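Local coordinates for succinate-semialdehyde dehydrogenase (Synechococcus sp., PDB 4ITB), which probably oxidises succinate semialdehyde to succinate with NADP+ as hydride acceptor, as an aldehyde dehydrogenase, at residues 73-78 / 133-138; 225-230 / 433-438; 233-238 / 263-268. All coordinates share one frame; numbering follows the deposited sequence.

How the contacts relate
All three contacts are buried, and each has a residue at the bound 4-oxobutanoic acid; they differ in what holds them. Contact 1, small and mostly of side chains, joins the end region of helix 64-75 to the turn leading into helix 137-148, which turns polar groups to substrate and cofactor. Contact 2 adds the short strand 434-435 to strand 227-230 by backbone hydrogen bonds and aliphatic-aromatic packing, and it lies against the second subunit. Contact 3 pairs parallel strands of a different sheet, with waters and a buried lysine between them, and carries the cysteine bonded to the substrate. Strands 227-230 and 235-239 follow one another, linking contacts 2 and 3.

Contact 1 of 3, residues 73-78 / 133-138; sequences TEMGKT and NFPFWQ. With SSN (4-oxobutanoic acid), chain D; NDP (NADPH dihydro-nicotinamide-adenine-dinucleotide phosphate), chain C.
The turn before helix 137-148, which supplies the asparagine of the oxyanion hole, rests through Asn133, Phe134 and Pro135 on Met75, near the end of helix 64-75, and on Lys77 in the loop that follows. Met75 reaches it with a folded chain: CG sits between its own backbone N and carbonyl carbon (chi1 52°), and the next two torsions bend as well. CE thereby comes to 3.6 Å from Asn133 O, while Met75 CG lies 4.1 Å from Pro135 CG. A flexible, unbranched methionine suits this site, because it can curl against both a carbonyl and a rigid proline ring. Lys77 crosses the Phe134 side chain at about a right angle, its NZ 3.5 Å from Phe134 CD2. The ammonium group is paired mainly with Glu85, whose other oxygen receives the backbone N-H groups of Phe136 and Trp137.

The same segment lines the active site of the aldehyde dehydrogenase fold. Asn133 turns away from Met75 and gives ND2 to SSN O4 at 3.1 Å. Asn133 also has Gln262 as a polar partner and a weak bond to the nicotinamide amide. Trp137 NE1 donates to SSN O1 at 3.0 Å, nearly straight (161°) and in the indole plane, while the same carboxylate's O2 stands over one face of Phe134, near the rim.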
loop_
_atom_site.group_PDB
_atom_site.type_symbol
_atom_site.label_atom_id
_atom_site.label_comp_id
_atom_site.label_asym_id
_atom_site.label_seq_id
_atom_site.Cartn_x
_atom_site.Cartn_y
_atom_site.Cartn_z
ATOM N N THR A 73 27.733 -21.282 -2.176
ATOM C CA THR A 73 28.482 -21.509 -0.948
ATOM C C THR A 73 27.660 -21.171 0.290
ATOM O O THR A 73 27.670 -21.919 1.267
ATOM C CB THR A 73 29.771 -20.677 -0.937
ATOM O OG1 THR A 73 30.601 -21.097 -2.025
ATOM C CG2 THR A 73 30.524 -20.836 0.384
ATOM N N GLU A 74 26.944 -20.046 0.253
ATOM C CA GLU A 74 26.228 -19.590 1.438
ATOM C C GLU A 74 24.906 -20.301 1.677
ATOM O O GLU A 74 24.543 -20.556 2.817
ATOM C CB GLU A 74 25.999 -18.073 1.408
ATOM C CG GLU A 74 27.269 -17.260 1.506
ATOM C CD GLU A 74 27.019 -15.853 1.996
ATOM O OE1 GLU A 74 26.269 -15.108 1.325
ATOM O OE2 GLU A 74 27.581 -15.494 3.055
ATOM N N MET A 75 24.173 -20.597 0.604
ATOM C CA MET A 75 22.805 -21.076 0.771
ATOM C C MET A 75 22.397 -22.312 -0.042
ATOM O O MET A 75 21.250 -22.726 0.033
ATOM C CB MET A 75 21.786 -19.931 0.649
ATOM C CG MET A 75 21.912 -19.059 -0.606
ATOM S SD MET A 75 21.438 -19.885 -2.169
ATOM C CE MET A 75 19.728 -20.337 -1.796
ATOM N N GLY A 76 23.325 -22.887 -0.806
ATOM C CA GLY A 76 23.154 -24.242 -1.318
ATOM C C GLY A 76 22.420 -24.460 -2.631
ATOM O O GLY A 76 22.285 -25.602 -3.069
ATOM N N LYS A 77 21.935 -23.398 -3.269
ATOM C CA LYS A 77 21.289 -23.587 -4.573
ATOM C C LYS A 77 22.342 -24.009 -5.599
ATOM O O LYS A 77 23.528 -23.713 -5.425
ATOM C CB LYS A 77 20.535 -22.333 -5.027
ATOM C CG LYS A 77 21.423 -21.202 -5.515
ATOM C CD LYS A 77 20.607 -19.942 -5.820
ATOM C CE LYS A 77 19.755 -20.116 -7.055
ATOM N NZ LYS A 77 18.521 -19.267 -6.954
ATOM N N THR A 78 21.937 -24.708 -6.658
ATOM C CA THR A 78 22.924 -25.166 -7.627
ATOM C C THR A 78 23.638 -23.977 -8.255
ATOM O O THR A 78 23.053 -22.902 -8.428
ATOM C CB THR A 78 22.321 -26.021 -8.745
ATOM O OG1 THR A 78 21.426 -25.222 -9.525
ATOM C CG2 THR A 78 21.581 -27.226 -8.167
ATOM N N ASN A 133 16.685 -17.078 -0.014
ATOM C CA ASN A 133 16.417 -18.061 -1.075
ATOM C C ASN A 133 16.771 -17.602 -2.487
ATOM O O ASN A 133 17.140 -18.412 -3.332
ATOM C CB ASN A 133 14.998 -18.642 -0.988
ATOM C CG ASN A 133 13.922 -17.621 -1.259
ATOM O OD1 ASN A 133 14.093 -16.423 -1.000
ATOM N ND2 ASN A 133 12.790 -18.090 -1.775
ATOM N N PHE A 134 16.671 -16.298 -2.722
ATOM C CA PHE A 134 17.149 -15.702 -3.966
ATOM C C PHE A 134 17.940 -14.478 -3.538
ATOM O O PHE A 134 17.469 -13.336 -3.629
ATOM C CB PHE A 134 15.989 -15.343 -4.907
ATOM C CG PHE A 134 15.257 -16.544 -5.445
ATOM C CD1 PHE A 134 14.098 -16.998 -4.833
ATOM C CD2 PHE A 134 15.741 -17.222 -6.548
ATOM C CE1 PHE A 134 13.429 -18.117 -5.320
ATOM C CE2 PHE A 134 15.069 -18.342 -7.048
ATOM C CZ PHE A 134 13.916 -18.784 -6.426
ATOM N N PRO A 135 19.159 -14.710 -3.041
ATOM C CA PRO A 135 19.864 -13.645 -2.318
ATOM C C PRO A 135 20.351 -12.496 -3.196
ATOM O O PRO A 135 20.675 -11.440 -2.656
ATOM C CB PRO A 135 21.037 -14.386 -1.669
ATOM C CG PRO A 135 21.282 -15.562 -2.568
ATOM C CD PRO A 135 19.937 -15.958 -3.119
ATOM N N PHE A 136 20.424 -12.697 -4.510
ATOM C CA PHE A 136 20.704 -11.593 -5.433
ATOM C C PHE A 136 19.418 -11.046 -6.053
ATOM O O PHE A 136 19.152 -9.840 -6.008
ATOM C CB PHE A 136 21.660 -12.045 -6.546
ATOM C CG PHE A 136 23.124 -11.887 -6.209
ATOM C CD1 PHE A 136 23.672 -12.502 -5.084
ATOM C CD2 PHE A 136 23.961 -11.152 -7.036
ATOM C CE1 PHE A 136 25.030 -12.372 -4.788
ATOM C CE2 PHE A 136 25.313 -11.023 -6.743
ATOM C CZ PHE A 136 25.842 -11.622 -5.620
ATOM N N TRP A 137 18.625 -11.938 -6.642
ATOM C CA TRP A 137 17.438 -11.530 -7.387
ATOM C C TRP A 137 16.432 -10.752 -6.544
ATOM O O TRP A 137 15.903 -9.747 -6.994
ATOM C CB TRP A 137 16.802 -12.759 -8.046
ATOM C CG TRP A 137 15.365 -12.599 -8.455
ATOM C CD1 TRP A 137 14.289 -13.256 -7.931
ATOM C CD2 TRP A 137 14.852 -11.737 -9.481
ATOM N NE1 TRP A 137 13.139 -12.852 -8.566
ATOM C CE2 TRP A 137 13.457 -11.921 -9.518
ATOM C CE3 TRP A 137 15.441 -10.827 -10.369
ATOM C CZ2 TRP A 137 12.639 -11.229 -10.414
ATOM C CZ3 TRP A 137 14.627 -10.137 -11.256
ATOM C CH2 TRP A 137 13.241 -10.337 -11.268
ATOM N N GLN A 138 16.154 -11.204 -5.325
ATOM C CA GLN A 138 15.188 -10.477 -4.501
ATOM C C GLN A 138 15.666 -9.061 -4.228
ATOM O O GLN A 138 14.873 -8.113 -4.200
ATOM C CB GLN A 138 14.950 -11.185 -3.174
ATOM C CG GLN A 138 14.497 -12.609 -3.301
ATOM C CD GLN A 138 13.015 -12.755 -3.129
ATOM O OE1 GLN A 138 12.249 -11.823 -3.382
ATOM N NE2 GLN A 138 12.591 -13.930 -2.682
HETATM C C1 SSN D . 10.803 -15.665 -7.695
HETATM O O1 SSN D . 10.674 -14.445 -7.991
HETATM C C2 SSN D . 10.415 -16.198 -6.357
HETATM O O2 SSN D . 11.274 -16.461 -8.542
HETATM C C3 SSN D . 10.104 -15.270 -5.233
HETATM C C4 SSN D . 9.657 -15.866 -3.935
HETATM O O4 SSN D . 10.408 -16.894 -3.383
HETATM P PA NDP C . 12.340 -15.336 7.731
HETATM O O1A NDP C . 11.012 -14.715 7.397
HETATM O O2A NDP C . 12.718 -15.491 9.178
HETATM O O5B NDP C . 13.493 -14.425 7.070
HETATM C C5B NDP C . 13.276 -13.454 6.041
HETATM C C4B NDP C . 13.969 -12.137 6.389
HETATM O O4B NDP C . 13.245 -11.509 7.451
HETATM C C3B NDP C . 15.399 -12.295 6.902
HETATM O O3B NDP C . 16.145 -11.126 6.534
HETATM C C2B NDP C . 15.184 -12.308 8.401
HETATM O O2B NDP C . 16.342 -11.931 9.123
HETATM C C1B NDP C . 14.145 -11.234 8.525
HETATM N N9A NDP C . 13.318 -11.290 9.733
HETATM C C8A NDP C . 12.879 -12.381 10.399
HETATM N N7A NDP C . 12.100 -12.007 11.448
HETATM C C5A NDP C . 12.020 -10.666 11.423
HETATM C C6A NDP C . 11.379 -9.622 12.231
HETATM N N6A NDP C . 10.617 -9.957 13.298
HETATM N N1A NDP C . 11.572 -8.344 11.853
HETATM C C2A NDP C . 12.320 -7.994 10.797
HETATM N N3A NDP C . 12.951 -8.888 10.027
HETATM C C4A NDP C . 12.827 -10.203 10.297
HETATM O O3 NDP C . 12.465 -16.777 7.014
HETATM P PN NDP C . 13.151 -18.144 7.561
HETATM O O1N NDP C . 12.931 -18.359 9.043
HETATM O O2N NDP C . 14.543 -18.231 6.996
HETATM O O5D NDP C . 12.233 -19.186 6.749
HETATM C C5D NDP C . 11.059 -19.699 7.380
HETATM C C4D NDP C . 9.947 -19.898 6.358
HETATM O O4D NDP C . 9.507 -18.648 5.815
HETATM C C3D NDP C . 10.388 -20.702 5.148
HETATM O O3D NDP C . 10.307 -22.107 5.374
HETATM C C2D NDP C . 9.376 -20.267 4.118
HETATM O O2D NDP C . 8.147 -20.960 4.373
HETATM C C1D NDP C . 9.194 -18.783 4.419
HETATM N N1N NDP C . 10.077 -17.969 3.555
HETATM C C2N NDP C . 9.546 -17.365 2.483
HETATM C C3N NDP C . 10.346 -16.836 1.471
HETATM C C7N NDP C . 9.733 -16.154 0.281
HETATM O O7N NDP C . 10.349 -16.105 -0.775
HETATM N N7N NDP C . 8.531 -15.597 0.391
HETATM C C4N NDP C . 11.851 -16.929 1.541
HETATM C C5N NDP C . 12.285 -17.337 2.870
HETATM C C6N NDP C . 11.395 -17.826 3.814
HETATM P P2B NDP C . 17.286 -13.024 9.826
HETATM O O1X NDP C . 18.315 -12.168 10.498
HETATM O O2X NDP C . 16.392 -13.741 10.821
HETATM O O3X NDP C . 17.828 -13.940 8.771
#

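Contact 2 of 3, residues 225-230 / 433-438; sequences KPTLLE and SGYGRE. With SSN (4-oxobutanoic acid), chain D; EDO (1,2-ethanediol), chain J; EDO (1,2-ethanediol), chain K.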
loop_
_atom_site.group_PDB
_atom_site.type_symbol
_atom_site.label_atom_id
_atom_site.label_comp_id
_atom_site.label_asym_id
_atom_site.label_seq_id
_atom_site.Cartn_x
_atom_site.Cartn_y
_atom_site.Cartn_z
ATOM N N LYS A 225 3.797 4.339 7.849
ATOM C CA LYS A 225 4.693 4.140 6.715
ATOM C C LYS A 225 4.196 3.025 5.821
ATOM O O LYS A 225 3.818 1.967 6.313
ATOM C CB LYS A 225 6.117 3.855 7.205
ATOM C CG LYS A 225 6.709 5.054 7.937
ATOM C CD LYS A 225 8.048 4.771 8.582
ATOM C CE LYS A 225 8.449 5.966 9.433
ATOM N NZ LYS A 225 9.823 5.852 9.993
ATOM N N PRO A 226 4.201 3.257 4.501
ATOM C CA PRO A 226 3.704 2.239 3.576
ATOM C C PRO A 226 4.645 1.051 3.454
ATOM O O PRO A 226 5.871 1.194 3.632
ATOM C CB PRO A 226 3.619 2.993 2.243
ATOM C CG PRO A 226 4.673 4.032 2.343
ATOM C CD PRO A 226 4.692 4.456 3.798
ATOM N N THR A 227 4.061 -0.109 3.155
ATOM C CA THR A 227 4.804 -1.350 2.981
ATOM C C THR A 227 4.357 -2.132 1.755
ATOM O O THR A 227 3.296 -1.878 1.181
ATOM C CB THR A 227 4.655 -2.287 4.192
ATOM O OG1 THR A 227 3.270 -2.536 4.436
ATOM C CG2 THR A 227 5.275 -1.680 5.430
ATOM N N LEU A 228 5.185 -3.093 1.382
ATOM C CA LEU A 228 4.868 -4.117 0.401
ATOM C C LEU A 228 5.390 -5.410 1.008
ATOM O O LEU A 228 6.526 -5.446 1.492
ATOM C CB LEU A 228 5.572 -3.834 -0.934
ATOM C CG LEU A 228 5.345 -4.850 -2.071
ATOM C CD1 LEU A 228 5.484 -4.144 -3.411
ATOM C CD2 LEU A 228 6.311 -6.029 -2.006
ATOM N N LEU A 229 4.573 -6.458 0.987
ATOM C CA LEU A 229 4.940 -7.758 1.536
ATOM C C LEU A 229 4.752 -8.847 0.492
ATOM O O LEU A 229 3.699 -8.937 -0.144
ATOM C CB LEU A 229 4.054 -8.101 2.737
ATOM C CG LEU A 229 4.108 -7.186 3.959
ATOM C CD1 LEU A 229 3.192 -7.714 5.037
ATOM C CD2 LEU A 229 5.529 -7.063 4.494
ATOM N N GLU A 230 5.765 -9.693 0.338
ATOM C CA GLU A 230 5.611 -10.924 -0.422
ATOM C C GLU A 230 6.034 -12.065 0.473
ATOM O O GLU A 230 7.215 -12.224 0.793
ATOM C CB GLU A 230 6.425 -10.909 -1.709
ATOM C CG GLU A 230 6.127 -12.099 -2.623
ATOM C CD GLU A 230 7.214 -13.152 -2.574
ATOM O OE1 GLU A 230 7.008 -14.183 -1.906
ATOM O OE2 GLU A 230 8.268 -12.940 -3.207
ATOM N N SER A 433 -0.408 -14.262 1.525
ATOM C CA SER A 433 0.835 -14.132 0.760
ATOM C C SER A 433 1.312 -12.694 0.605
ATOM O O SER A 433 2.405 -12.458 0.093
ATOM C CB SER A 433 0.711 -14.770 -0.615
ATOM O OG SER A 433 0.493 -16.164 -0.500
ATOM N N GLY A 434 0.504 -11.734 1.048
ATOM C CA GLY A 434 0.928 -10.346 1.025
ATOM C C GLY A 434 0.088 -9.444 0.151
ATOM O O GLY A 434 -1.071 -9.726 -0.155
ATOM N N TYR A 435 0.684 -8.323 -0.225
ATOM C CA TYR A 435 -0.001 -7.277 -0.965
ATOM C C TYR A 435 1.047 -6.378 -1.595
ATOM O O TYR A 435 2.218 -6.372 -1.198
ATOM C CB TYR A 435 -0.941 -6.470 -0.046
ATOM C CG TYR A 435 -0.267 -5.979 1.222
ATOM C CD1 TYR A 435 -0.463 -6.628 2.433
ATOM C CD2 TYR A 435 0.584 -4.881 1.200
ATOM C CE1 TYR A 435 0.163 -6.186 3.596
ATOM C CE2 TYR A 435 1.220 -4.430 2.358
ATOM C CZ TYR A 435 1.008 -5.095 3.543
ATOM O OH TYR A 435 1.620 -4.680 4.706
ATOM N N GLY A 436 0.616 -5.616 -2.590
ATOM C CA GLY A 436 1.533 -4.790 -3.349
ATOM C C GLY A 436 2.143 -5.585 -4.486
ATOM O O GLY A 436 2.112 -6.814 -4.499
ATOM N N ARG A 437 2.695 -4.877 -5.464
ATOM C CA ARG A 437 3.277 -5.517 -6.634
ATOM C C ARG A 437 4.675 -4.987 -6.926
ATOM O O ARG A 437 4.899 -3.775 -6.944
ATOM C CB ARG A 437 2.379 -5.307 -7.863
ATOM C CG ARG A 437 0.979 -5.923 -7.752
ATOM C CD ARG A 437 1.037 -7.430 -7.750
ATOM N NE ARG A 437 -0.265 -8.101 -7.651
ATOM C CZ ARG A 437 -0.794 -8.556 -6.520
ATOM N NH1 ARG A 437 -0.178 -8.351 -5.363
ATOM N NH2 ARG A 437 -1.952 -9.203 -6.541
ATOM N N GLU A 438 5.600 -5.905 -7.177
ATOM C CA GLU A 438 6.928 -5.559 -7.665
ATOM C C GLU A 438 6.937 -5.805 -9.163
ATOM O O GLU A 438 6.012 -6.426 -9.680
ATOM C CB GLU A 438 7.997 -6.422 -6.990
ATOM C CG GLU A 438 8.129 -6.207 -5.492
ATOM C CD GLU A 438 9.359 -6.872 -4.919
ATOM O OE1 GLU A 438 10.218 -6.152 -4.368
ATOM O OE2 GLU A 438 9.466 -8.113 -5.023
HETATM C C1 SSN D . 10.803 -15.665 -7.695
HETATM O O1 SSN D . 10.674 -14.445 -7.991
HETATM C C2 SSN D . 10.415 -16.198 -6.357
HETATM O O2 SSN D . 11.274 -16.461 -8.542
HETATM C C3 SSN D . 10.104 -15.270 -5.233
HETATM C C4 SSN D . 9.657 -15.866 -3.935
HETATM O O4 SSN D . 10.408 -16.894 -3.383
HETATM C C1 EDO J . 0.050 -0.331 1.199
HETATM O O1 EDO J . -0.785 -1.230 1.945
HETATM C C2 EDO J . 0.937 0.506 2.115
HETATM O O2 EDO J . 1.235 -0.223 3.309
HETATM C C1 EDO K . 2.022 -0.402 6.336
HETATM O O1 EDO K . 1.575 0.794 7.012
HETATM C C2 EDO K . 0.877 -1.382 6.119
HETATM O O2 EDO K . 0.970 -2.441 7.074
HETATM O O HOH W 1 3.172 -8.955 -2.926
#
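Tyr435 leaves its backbone on the same side of the sheet as Leu229 and runs alongside that leucine toward Thr227. With CG between the backbone N and the carbonyl carbon (chi1 50°), the ring is carried from CB back along strand 227-230. One long side of it passes the backbone, CE2 lying 3.5 Å from Thr227 O in the ring plane. Across the ring, CE1 packs 3.7 Å from Leu229 CD1. At the tip, Tyr435 OH and Thr227 OG1 share a hydrogen bond of 2.7 Å, and a 1,2-ethanediol adds a weak one. Tyrosine suits the place by pairing a broad apolar ring with a hydroxyl that reaches the threonine, and the ring also packs on Pro226 of the second subunit.

Beneath these side chains, strand 434-435 extends the mixed sheet in antiparallel fashion: Tyr435 N donates to Leu229 O (3.1 Å) and Leu229 N to Tyr435 O (3.2 Å). Gly434 suits the close approach, since its CA lies 3.3 Å from Leu229 O in a CA-H...O contact and a CB would collide there. On the opposite side of the strand, Leu228 spreads its branches, CD1 3.5 Å from Arg437 N and CD2 against Glu438 CG. Glu438 and Glu230 both form salt bridges to Arg141. Glu230 OE1 accepts from the nicotinamide amide N7N, while Glu230 OE2 lies 3.3 Å from SSN C4.

Contact 3 of 3, residues 233-238 / 263-268; sequences GSDPFV and SCIAAK. With SSN (4-oxobutanoic acid), chain D; NDP (NADPH dihydro-nicotinamide-adenine-dinucleotide phosphate), chain C.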
loop_
_atom_site.group_PDB
_atom_site.type_symbol
_atom_site.label_atom_id
_atom_site.label_comp_id
_atom_site.label_asym_id
_atom_site.label_seq_id
_atom_site.Cartn_x
_atom_site.Cartn_y
_atom_site.Cartn_z
ATOM N N GLY A 233 3.818 -19.087 -0.289
ATOM C CA GLY A 233 2.649 -19.575 -0.987
ATOM C C GLY A 233 2.544 -21.078 -0.829
ATOM O O GLY A 233 3.468 -21.743 -0.373
ATOM N N SER A 234 1.393 -21.616 -1.196
ATOM C CA SER A 234 1.263 -23.052 -1.372
ATOM C C SER A 234 0.555 -23.232 -2.699
ATOM O O SER A 234 -0.591 -23.687 -2.765
ATOM C CB SER A 234 0.488 -23.683 -0.214
ATOM O OG SER A 234 0.480 -25.099 -0.347
ATOM N N ASP A 235 1.244 -22.845 -3.763
ATOM C CA ASP A 235 0.617 -22.697 -5.062
ATOM C C ASP A 235 0.103 -24.023 -5.602
ATOM O O ASP A 235 0.794 -25.042 -5.534
ATOM C CB ASP A 235 1.604 -22.104 -6.070
ATOM C CG ASP A 235 1.998 -20.660 -5.764
ATOM O OD1 ASP A 235 1.593 -20.076 -4.721
ATOM O OD2 ASP A 235 2.727 -20.099 -6.610
ATOM N N PRO A 236 -1.115 -24.014 -6.157
ATOM C CA PRO A 236 -1.636 -25.216 -6.811
ATOM C C PRO A 236 -1.052 -25.381 -8.214
ATOM O O PRO A 236 -0.679 -24.408 -8.876
ATOM C CB PRO A 236 -3.136 -24.928 -6.899
ATOM C CG PRO A 236 -3.197 -23.425 -7.047
ATOM C CD PRO A 236 -2.092 -22.907 -6.155
ATOM N N PHE A 237 -0.953 -26.637 -8.641
ATOM C CA PHE A 237 -0.541 -27.005 -9.987
ATOM C C PHE A 237 -1.625 -27.975 -10.431
ATOM O O PHE A 237 -1.632 -29.144 -10.032
ATOM C CB PHE A 237 0.845 -27.669 -9.939
ATOM C CG PHE A 237 1.512 -27.846 -11.289
ATOM C CD1 PHE A 237 1.282 -28.986 -12.054
ATOM C CD2 PHE A 237 2.408 -26.899 -11.772
ATOM C CE1 PHE A 237 1.918 -29.156 -13.275
ATOM C CE2 PHE A 237 3.032 -27.066 -12.996
ATOM C CZ PHE A 237 2.787 -28.202 -13.743
ATOM N N VAL A 238 -2.582 -27.460 -11.203
ATOM C CA VAL A 238 -3.798 -28.190 -11.544
ATOM C C VAL A 238 -3.665 -28.790 -12.930
ATOM O O VAL A 238 -3.315 -28.094 -13.886
ATOM C CB VAL A 238 -5.026 -27.251 -11.517
ATOM C CG1 VAL A 238 -6.302 -28.050 -11.738
ATOM C CG2 VAL A 238 -5.100 -26.479 -10.192
ATOM N N SER A 263 11.113 -21.985 -2.990
ATOM C CA SER A 263 10.559 -20.841 -3.704
ATOM C C SER A 263 9.130 -20.597 -3.291
ATOM O O SER A 263 8.340 -21.535 -3.143
ATOM C CB SER A 263 10.599 -21.059 -5.211
ATOM O OG SER A 263 9.882 -20.020 -5.862
ATOM N N CYS A 264 8.800 -19.322 -3.133
ATOM C CA CYS A 264 7.454 -18.873 -2.831
ATOM C C CYS A 264 6.440 -19.340 -3.880
ATOM O O CYS A 264 5.285 -19.577 -3.556
ATOM C CB CYS A 264 7.452 -17.343 -2.734
ATOM S SG CYS A 264 7.905 -16.503 -4.285
ATOM N N ILE A 265 6.896 -19.468 -5.125
ATOM C CA ILE A 265 6.045 -19.885 -6.244
ATOM C C ILE A 265 6.384 -21.284 -6.765
ATOM O O ILE A 265 6.087 -21.608 -7.913
ATOM C CB ILE A 265 6.063 -18.870 -7.418
ATOM C CG1 ILE A 265 7.499 -18.575 -7.853
ATOM C CG2 ILE A 265 5.320 -17.592 -7.031
ATOM C CD1 ILE A 265 7.608 -17.656 -9.072
ATOM N N ALA A 266 6.996 -22.115 -5.927
ATOM C CA ALA A 266 7.080 -23.539 -6.242
ATOM C C ALA A 266 5.677 -24.088 -6.448
ATOM O O ALA A 266 4.718 -23.632 -5.811
ATOM C CB ALA A 266 7.749 -24.290 -5.127
ATOM N N ALA A 267 5.551 -25.079 -7.325
ATOM C CA ALA A 267 4.340 -25.885 -7.364
ATOM C C ALA A 267 4.351 -26.757 -6.112
ATOM O O ALA A 267 5.192 -27.654 -5.989
ATOM C CB ALA A 267 4.336 -26.754 -8.603
ATOM N N LYS A 268 3.440 -26.505 -5.183
ATOM C CA LYS A 268 3.470 -27.232 -3.917
ATOM C C LYS A 268 2.358 -28.278 -3.776
ATOM O O LYS A 268 2.558 -29.327 -3.155
ATOM C CB LYS A 268 3.487 -26.263 -2.725
ATOM C CG LYS A 268 4.643 -25.259 -2.770
ATOM C CD LYS A 268 5.064 -24.779 -1.375
ATOM C CE LYS A 268 6.304 -23.870 -1.433
ATOM N NZ LYS A 268 6.002 -22.440 -1.756
HETATM C C1 SSN D . 10.803 -15.665 -7.695
HETATM O O1 SSN D . 10.674 -14.445 -7.991
HETATM C C2 SSN D . 10.415 -16.198 -6.357
HETATM O O2 SSN D . 11.274 -16.461 -8.542
HETATM C C3 SSN D . 10.104 -15.270 -5.233
HETATM C C4 SSN D . 9.657 -15.866 -3.935
HETATM O O4 SSN D . 10.408 -16.894 -3.383
HETATM P PA NDP C . 12.340 -15.336 7.731
HETATM O O1A NDP C . 11.012 -14.715 7.397
HETATM O O2A NDP C . 12.718 -15.491 9.178
HETATM O O5B NDP C . 13.493 -14.425 7.070
HETATM C C5B NDP C . 13.276 -13.454 6.041
HETATM C C4B NDP C . 13.969 -12.137 6.389
HETATM O O4B NDP C . 13.245 -11.509 7.451
HETATM C C3B NDP C . 15.399 -12.295 6.902
HETATM O O3B NDP C . 16.145 -11.126 6.534
HETATM C C2B NDP C . 15.184 -12.308 8.401
HETATM O O2B NDP C . 16.342 -11.931 9.123
HETATM C C1B NDP C . 14.145 -11.234 8.525
HETATM N N9A NDP C . 13.318 -11.290 9.733
HETATM C C8A NDP C . 12.879 -12.381 10.399
HETATM N N7A NDP C . 12.100 -12.007 11.448
HETATM C C5A NDP C . 12.020 -10.666 11.423
HETATM C C6A NDP C . 11.379 -9.622 12.231
HETATM N N6A NDP C . 10.617 -9.957 13.298
HETATM N N1A NDP C . 11.572 -8.344 11.853
HETATM C C2A NDP C . 12.320 -7.994 10.797
HETATM N N3A NDP C . 12.951 -8.888 10.027
HETATM C C4A NDP C . 12.827 -10.203 10.297
HETATM O O3 NDP C . 12.465 -16.777 7.014
HETATM P PN NDP C . 13.151 -18.144 7.561
HETATM O O1N NDP C . 12.931 -18.359 9.043
HETATM O O2N NDP C . 14.543 -18.231 6.996
HETATM O O5D NDP C . 12.233 -19.186 6.749
HETATM C C5D NDP C . 11.059 -19.699 7.380
HETATM C C4D NDP C . 9.947 -19.898 6.358
HETATM O O4D NDP C . 9.507 -18.648 5.815
HETATM C C3D NDP C . 10.388 -20.702 5.148
HETATM O O3D NDP C . 10.307 -22.107 5.374
HETATM C C2D NDP C . 9.376 -20.267 4.118
HETATM O O2D NDP C . 8.147 -20.960 4.373
HETATM C C1D NDP C . 9.194 -18.783 4.419
HETATM N N1N NDP C . 10.077 -17.969 3.555
HETATM C C2N NDP C . 9.546 -17.365 2.483
HETATM C C3N NDP C . 10.346 -16.836 1.471
HETATM C C7N NDP C . 9.733 -16.154 0.281
HETATM O O7N NDP C . 10.349 -16.105 -0.775
HETATM N N7N NDP C . 8.531 -15.597 0.391
HETATM C C4N NDP C . 11.851 -16.929 1.541
HETATM C C5N NDP C . 12.285 -17.337 2.870
HETATM C C6N NDP C . 11.395 -17.826 3.814
HETATM P P2B NDP C . 17.286 -13.024 9.826
HETATM O O1X NDP C . 18.315 -12.168 10.498
HETATM O O2X NDP C . 16.392 -13.741 10.821
HETATM O O3X NDP C . 17.828 -13.940 8.771
HETATM O O HOH W 2 4.034 -22.005 -3.744
HETATM O O HOH W 3 3.369 -21.608 -8.661
#
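The backbones of 233-238 and 263-268 come together near the first residues of parallel neighbours in a beta-alpha-beta crossover through helix 245-257, with Lys268 N to Asp235 O (3.0 Å, in the carbonyl plane) the firm bond. Ahead of the second strand, Ser263 to Ala266 make a type I turn, with Ser263 OG closing an ST turn on Ile265 N. Lys268 suits this junction because its long chain runs out extended and bends only at the last torsion (chi4 83°), bringing NZ between the segments: it donates to Gly233 O (3.0 Å, from above the carbonyl plane) and to Ser263 O (2.9 Å), and forms a salt bridge with Glu361. One water accepts from Lys268 NZ and Asp235 N and donates to Cys264 O and Ala266 O. Asp235 lies beside Ile265, its OD2 taking a bond of 2.6 Å from a second water while OD1 accepts from Gly390 N. Ala267 CB is small enough to nestle 3.7 Å from Phe237 CD2.

The turn presents Cys264, its SG covalently bound to SSN C4 (1.9 Å) and its N donating to SSN O4 (2.9 Å). This is consistent with a thiohemiacetal-like adduct whose oxygen is held by the Cys264 N-H and by Asn133.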